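Local coordinates for protein CocE/NonD family hydrolase (Staphylococcus aureus subsp. aureus COL, PDB 3III) that probably hydrolyses ester or amide bonds, as an alpha/beta-hydrolase of the CocE/NonD family whose natural substrate is not established, at residues N408-D422 with K483-L496. Numbering follows the deposited sequence.
Sequences NMNLKLWVSTKDSDD and KLSQDEIVPVEIEL
L411, L413 and V415 pack against V490, V492, I494 and L496 on one face of an antiparallel strand pair in the beta-sandwich domain of the X-Pro dipeptidyl-peptidase C-terminal type. L496 CD2 lies 3.6 Å from L411 CB, and further along L413 CD1 meets I494 CD1 while V415 CG2 rests on V490 CG2. Strand 447-458 adds L457 against V492 and I494 on this buried side. Pairs of backbone N-H...O hydrogen bonds join L411 to I494, L413 to V492 and V415 to V490; at the far end the bond from L496 N to M409 O is weak.

The other face carries W414 and P491. P491 CB sits 3.6 Å from the centroid of the six-membered ring of W414, 5° off its normal, a CH-pi contact over the face. I489 CG2 comes up at the ring's edge, and D551 accepts a hydrogen bond from W414 NE1 and forms a salt bridge with K412 NZ. Beside them, N410 has CG anti to its own N (chi1 -177°), which brings ND2 to E493 OE1 at 2.9 Å, nearly straight at 171° though from above the carboxylate plane. ND2 also bonds to I471 O, while N410 OD1 is buried with no hydrogen-bonding partner. Water 2 links K412 NZ to E493 OE2.

Beyond the strands both segments run on as loops that stay in contact. A type II turn, S485 to E488, is closed by E488 N to S485 O, and its D487 N reaches T417 O at 3.1 Å. L484 N bonds to D421 O. A bend at chi2 turns the K483 chain along D421 toward D422, a carboxylate that also bonds to S460: in the salt bridge K483 NZ meets the anti lone pair of D422 OD2 at 2.7 Å.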
loop_
_atom_site.group_PDB
_atom_site.type_symbol
_atom_site.label_atom_id
_atom_site.label_comp_id
_atom_site.label_asym_id
_atom_site.label_seq_id
_atom_site.Cartn_x
_atom_site.Cartn_y
_atom_site.Cartn_z
ATOM N N ASN A 408 4.291 14.167 -3.354
ATOM C CA ASN A 408 3.533 14.580 -2.173
ATOM C C ASN A 408 3.010 15.989 -2.356
ATOM O O ASN A 408 3.577 16.749 -3.111
ATOM C CB ASN A 408 4.411 14.507 -0.915
ATOM C CG ASN A 408 4.576 13.063 -0.371
ATOM O OD1 ASN A 408 3.757 12.597 0.445
ATOM N ND2 ASN A 408 5.668 12.397 -0.751
HETATM N N MSE A 409 1.910 16.320 -1.677
HETATM C CA MSE A 409 1.470 17.711 -1.538
HETATM C C MSE A 409 1.202 17.949 -0.087
HETATM O O MSE A 409 0.863 17.018 0.657
HETATM C CB MSE A 409 0.190 17.958 -2.320
HETATM C CG MSE A 409 0.202 17.394 -3.734
HETATM SE SE MSE A 409 -1.282 18.220 -4.809
HETATM C CE MSE A 409 -1.509 16.728 -6.176
ATOM N N ASN A 410 1.317 19.211 0.291
ATOM C CA ASN A 410 1.242 19.643 1.679
ATOM C C ASN A 410 0.204 20.741 1.724
ATOM O O ASN A 410 0.357 21.799 1.058
ATOM C CB ASN A 410 2.632 20.150 2.173
ATOM C CG ASN A 410 2.621 20.544 3.637
ATOM O OD1 ASN A 410 1.581 20.502 4.295
ATOM N ND2 ASN A 410 3.795 20.907 4.176
ATOM N N LEU A 411 -0.833 20.502 2.509
ATOM C CA LEU A 411 -1.852 21.520 2.718
ATOM C C LEU A 411 -1.679 22.173 4.088
ATOM O O LEU A 411 -1.944 21.534 5.118
ATOM C CB LEU A 411 -3.248 20.908 2.563
ATOM C CG LEU A 411 -4.378 21.901 2.819
ATOM C CD1 LEU A 411 -4.267 23.086 1.837
ATOM C CD2 LEU A 411 -5.769 21.176 2.707
ATOM N N LYS A 412 -1.224 23.438 4.078
ATOM C CA LYS A 412 -1.046 24.207 5.296
ATOM C C LYS A 412 -2.303 25.018 5.547
ATOM O O LYS A 412 -2.732 25.815 4.697
ATOM C CB LYS A 412 0.182 25.111 5.270
ATOM C CG LYS A 412 0.402 25.713 6.693
ATOM C CD LYS A 412 1.464 26.801 6.690
ATOM C CE LYS A 412 1.802 27.272 8.054
ATOM N NZ LYS A 412 2.873 28.303 7.934
ATOM N N LEU A 413 -2.904 24.806 6.709
ATOM C CA LEU A 413 -4.062 25.582 7.132
ATOM C C LEU A 413 -3.876 26.224 8.487
ATOM O O LEU A 413 -3.218 25.657 9.363
ATOM C CB LEU A 413 -5.342 24.725 7.169
ATOM C CG LEU A 413 -5.720 23.917 5.932
ATOM C CD1 LEU A 413 -6.804 22.869 6.289
ATOM C CD2 LEU A 413 -6.131 24.832 4.736
ATOM N N TRP A 414 -4.493 27.386 8.668
ATOM C CA TRP A 414 -4.710 27.926 9.969
ATOM C C TRP A 414 -6.173 27.717 10.395
ATOM O O TRP A 414 -7.100 28.081 9.679
ATOM C CB TRP A 414 -4.315 29.403 10.016
ATOM C CG TRP A 414 -2.855 29.636 9.763
ATOM C CD1 TRP A 414 -2.217 29.654 8.555
ATOM C CD2 TRP A 414 -1.869 29.962 10.740
ATOM N NE1 TRP A 414 -0.887 29.944 8.735
ATOM C CE2 TRP A 414 -0.637 30.092 10.063
ATOM C CE3 TRP A 414 -1.886 30.054 12.128
ATOM C CZ2 TRP A 414 0.543 30.406 10.715
ATOM C CZ3 TRP A 414 -0.701 30.354 12.802
ATOM C CH2 TRP A 414 0.504 30.516 12.087
ATOM N N VAL A 415 -6.376 27.110 11.568
ATOM C CA VAL A 415 -7.681 26.596 11.928
ATOM C C VAL A 415 -7.991 26.875 13.414
ATOM O O VAL A 415 -7.068 27.031 14.258
ATOM C CB VAL A 415 -7.763 25.075 11.661
ATOM C CG1 VAL A 415 -7.513 24.677 10.171
ATOM C CG2 VAL A 415 -6.839 24.293 12.629
ATOM N N SER A 416 -9.291 26.965 13.735
ATOM C CA SER A 416 -9.781 27.020 15.088
ATOM C C SER A 416 -11.182 26.436 15.164
ATOM O O SER A 416 -11.834 26.286 14.167
ATOM C CB SER A 416 -9.860 28.448 15.614
ATOM O OG SER A 416 -10.946 29.136 15.011
ATOM N N THR A 417 -11.651 26.179 16.383
ATOM C CA THR A 417 -12.968 25.604 16.630
ATOM C C THR A 417 -13.458 26.173 17.985
ATOM O O THR A 417 -12.678 26.564 18.850
ATOM C CB THR A 417 -12.960 24.036 16.647
ATOM O OG1 THR A 417 -14.286 23.538 16.863
ATOM C CG2 THR A 417 -12.039 23.478 17.767
ATOM N N LYS A 418 -14.765 26.289 18.112
ATOM C CA LYS A 418 -15.358 26.831 19.288
ATOM C C LYS A 418 -16.013 25.795 20.172
ATOM O O LYS A 418 -16.042 25.981 21.398
ATOM C CB LYS A 418 -16.394 27.863 18.897
ATOM C CG LYS A 418 -16.026 29.200 19.383
ATOM C CD LYS A 418 -16.993 30.288 18.877
ATOM C CE LYS A 418 -18.394 30.122 19.448
ATOM N NZ LYS A 418 -19.424 30.841 18.600
ATOM N N ASP A 419 -16.579 24.750 19.573
ATOM C CA ASP A 419 -17.439 23.808 20.298
ATOM C C ASP A 419 -16.790 22.521 20.713
ATOM O O ASP A 419 -17.457 21.663 21.303
ATOM C CB ASP A 419 -18.638 23.420 19.449
ATOM C CG ASP A 419 -19.596 24.551 19.226
ATOM O OD1 ASP A 419 -19.426 25.647 19.813
ATOM O OD2 ASP A 419 -20.550 24.307 18.456
ATOM N N SER A 420 -15.512 22.353 20.399
ATOM C CA SER A 420 -14.798 21.126 20.737
ATOM C C SER A 420 -13.407 21.544 21.144
ATOM O O SER A 420 -13.036 22.693 20.936
ATOM C CB SER A 420 -14.738 20.233 19.511
ATOM O OG SER A 420 -14.394 18.918 19.845
ATOM N N ASP A 421 -12.640 20.622 21.712
ATOM C CA ASP A 421 -11.244 20.880 22.001
ATOM C C ASP A 421 -10.314 20.167 21.008
ATOM O O ASP A 421 -9.133 20.014 21.275
ATOM C CB ASP A 421 -10.900 20.469 23.422
ATOM C CG ASP A 421 -10.950 18.972 23.637
ATOM O OD1 ASP A 421 -11.456 18.184 22.785
ATOM O OD2 ASP A 421 -10.512 18.581 24.723
ATOM N N ASP A 422 -10.871 19.754 19.869
ATOM C CA ASP A 422 -10.104 19.067 18.818
ATOM C C ASP A 422 -10.898 19.096 17.514
ATOM O O ASP A 422 -12.099 19.404 17.485
ATOM C CB ASP A 422 -9.825 17.646 19.293
ATOM C CG ASP A 422 -8.603 17.005 18.647
ATOM O OD1 ASP A 422 -8.069 17.540 17.658
ATOM O OD2 ASP A 422 -8.180 15.936 19.148
ATOM N N LYS A 483 -4.481 19.643 22.808
ATOM C CA LYS A 483 -5.911 19.945 22.669
ATOM C C LYS A 483 -6.090 21.452 22.530
ATOM O O LYS A 483 -5.213 22.265 22.890
ATOM C CB LYS A 483 -6.749 19.323 23.816
ATOM C CG LYS A 483 -6.825 17.726 23.816
ATOM C CD LYS A 483 -7.663 17.140 22.624
ATOM C CE LYS A 483 -8.055 15.654 22.834
ATOM N NZ LYS A 483 -8.713 14.950 21.642
ATOM N N LEU A 484 -7.221 21.855 22.003
ATOM C CA LEU A 484 -7.409 23.281 21.702
ATOM C C LEU A 484 -8.310 23.990 22.712
ATOM O O LEU A 484 -9.185 23.366 23.292
ATOM C CB LEU A 484 -8.036 23.448 20.314
ATOM C CG LEU A 484 -7.335 22.877 19.081
ATOM C CD1 LEU A 484 -8.332 22.653 17.905
ATOM C CD2 LEU A 484 -6.153 23.716 18.660
ATOM N N SER A 485 -8.089 25.296 22.874
ATOM C CA SER A 485 -9.018 26.215 23.560
ATOM C C SER A 485 -9.994 26.879 22.588
ATOM O O SER A 485 -9.743 26.966 21.372
ATOM C CB SER A 485 -8.266 27.318 24.285
ATOM O OG SER A 485 -7.362 26.781 25.210
ATOM N N GLN A 486 -11.120 27.353 23.108
ATOM C CA GLN A 486 -12.048 28.085 22.240
ATOM C C GLN A 486 -11.332 29.178 21.471
ATOM O O GLN A 486 -10.616 30.014 22.047
ATOM C CB GLN A 486 -13.216 28.701 23.016
ATOM C CG GLN A 486 -14.162 27.649 23.513
ATOM C CD GLN A 486 -15.393 28.214 24.123
ATOM O OE1 GLN A 486 -15.887 29.282 23.721
ATOM N NE2 GLN A 486 -15.894 27.528 25.135
ATOM N N ASP A 487 -11.512 29.123 20.152
ATOM C CA ASP A 487 -10.948 30.107 19.230
ATOM C C ASP A 487 -9.409 30.200 19.205
ATOM O O ASP A 487 -8.864 31.148 18.627
ATOM C CB ASP A 487 -11.603 31.467 19.473
ATOM C CG ASP A 487 -13.093 31.435 19.162
ATOM O OD1 ASP A 487 -13.495 30.686 18.237
ATOM O OD2 ASP A 487 -13.874 32.099 19.861
ATOM N N GLU A 488 -8.718 29.216 19.801
ATOM C CA GLU A 488 -7.290 29.073 19.581
ATOM C C GLU A 488 -7.072 28.743 18.110
ATOM O O GLU A 488 -7.496 27.697 17.653
ATOM C CB GLU A 488 -6.729 27.964 20.433
ATOM C CG GLU A 488 -5.235 27.894 20.486
ATOM C CD GLU A 488 -4.791 26.715 21.309
ATOM O OE1 GLU A 488 -5.606 26.108 22.048
ATOM O OE2 GLU A 488 -3.608 26.394 21.220
ATOM N N ILE A 489 -6.429 29.665 17.397
ATOM C CA ILE A 489 -6.063 29.498 16.018
ATOM C C ILE A 489 -4.671 28.861 15.885
ATOM O O ILE A 489 -3.670 29.442 16.358
ATOM C CB ILE A 489 -6.027 30.873 15.317
ATOM C CG1 ILE A 489 -7.408 31.529 15.390
ATOM C CG2 ILE A 489 -5.596 30.752 13.889
ATOM C CD1 ILE A 489 -7.408 33.019 14.964
ATOM N N VAL A 490 -4.590 27.691 15.234
ATOM C CA VAL A 490 -3.302 26.959 15.144
ATOM C C VAL A 490 -2.947 26.609 13.693
ATOM O O VAL A 490 -3.873 26.468 12.826
ATOM C CB VAL A 490 -3.321 25.715 16.031
ATOM C CG1 VAL A 490 -3.649 26.096 17.522
ATOM C CG2 VAL A 490 -4.312 24.712 15.496
ATOM N N PRO A 491 -1.629 26.534 13.380
ATOM C CA PRO A 491 -1.187 26.124 12.049
ATOM C C PRO A 491 -1.074 24.621 11.980
ATOM O O PRO A 491 -0.555 24.025 12.934
ATOM C CB PRO A 491 0.214 26.747 11.939
ATOM C CG PRO A 491 0.668 26.819 13.354
ATOM C CD PRO A 491 -0.510 27.091 14.166
ATOM N N VAL A 492 -1.572 24.031 10.891
ATOM C CA VAL A 492 -1.516 22.600 10.638
ATOM C C VAL A 492 -1.011 22.380 9.240
ATOM O O VAL A 492 -1.213 23.222 8.347
ATOM C CB VAL A 492 -2.869 21.902 10.826
ATOM C CG1 VAL A 492 -3.406 22.152 12.312
ATOM C CG2 VAL A 492 -3.856 22.346 9.753
ATOM N N GLU A 493 -0.341 21.270 9.057
ATOM C CA GLU A 493 0.094 20.831 7.728
ATOM C C GLU A 493 -0.364 19.421 7.532
ATOM O O GLU A 493 -0.035 18.533 8.340
ATOM C CB GLU A 493 1.604 20.901 7.607
ATOM C CG GLU A 493 2.076 22.319 7.727
ATOM C CD GLU A 493 3.561 22.480 7.637
ATOM O OE1 GLU A 493 4.235 21.709 6.935
ATOM O OE2 GLU A 493 4.058 23.445 8.260
ATOM N N ILE A 494 -1.171 19.244 6.493
ATOM C CA ILE A 494 -1.826 17.995 6.190
ATOM C C ILE A 494 -1.097 17.295 5.063
ATOM O O ILE A 494 -0.874 17.887 3.975
ATOM C CB ILE A 494 -3.291 18.208 5.821
ATOM C CG1 ILE A 494 -4.019 18.910 6.976
ATOM C CG2 ILE A 494 -4.019 16.881 5.561
ATOM C CD1 ILE A 494 -5.534 19.184 6.675
ATOM N N GLU A 495 -0.702 16.050 5.335
ATOM C CA GLU A 495 -0.048 15.151 4.318
ATOM C C GLU A 495 -1.066 14.632 3.261
ATOM O O GLU A 495 -1.808 13.688 3.517
ATOM C CB GLU A 495 0.628 13.962 5.048
ATOM C CG GLU A 495 1.390 12.950 4.164
ATOM C CD GLU A 495 1.943 11.774 4.967
ATOM O OE1 GLU A 495 1.522 11.586 6.120
ATOM O OE2 GLU A 495 2.850 11.047 4.472
ATOM N N LEU A 496 -1.092 15.259 2.103
ATOM C CA LEU A 496 -1.732 14.629 0.929
ATOM C C LEU A 496 -0.780 13.508 0.429
ATOM O O LEU A 496 0.391 13.733 0.228
ATOM C CB LEU A 496 -2.070 15.637 -0.186
ATOM C CG LEU A 496 -3.178 16.644 0.039
ATOM C CD1 LEU A 496 -4.461 15.977 0.459
ATOM C CD2 LEU A 496 -2.716 17.684 1.048
HETATM O O HOH W 1 3.358 10.199 1.883
HETATM O O HOH W 2 4.678 26.234 7.426
HETATM O O HOH W 3 -13.117 28.984 16.533
HETATM O O HOH W 4 -9.579 26.181 18.429
HETATM O O HOH W 5 -12.139 24.416 23.665
#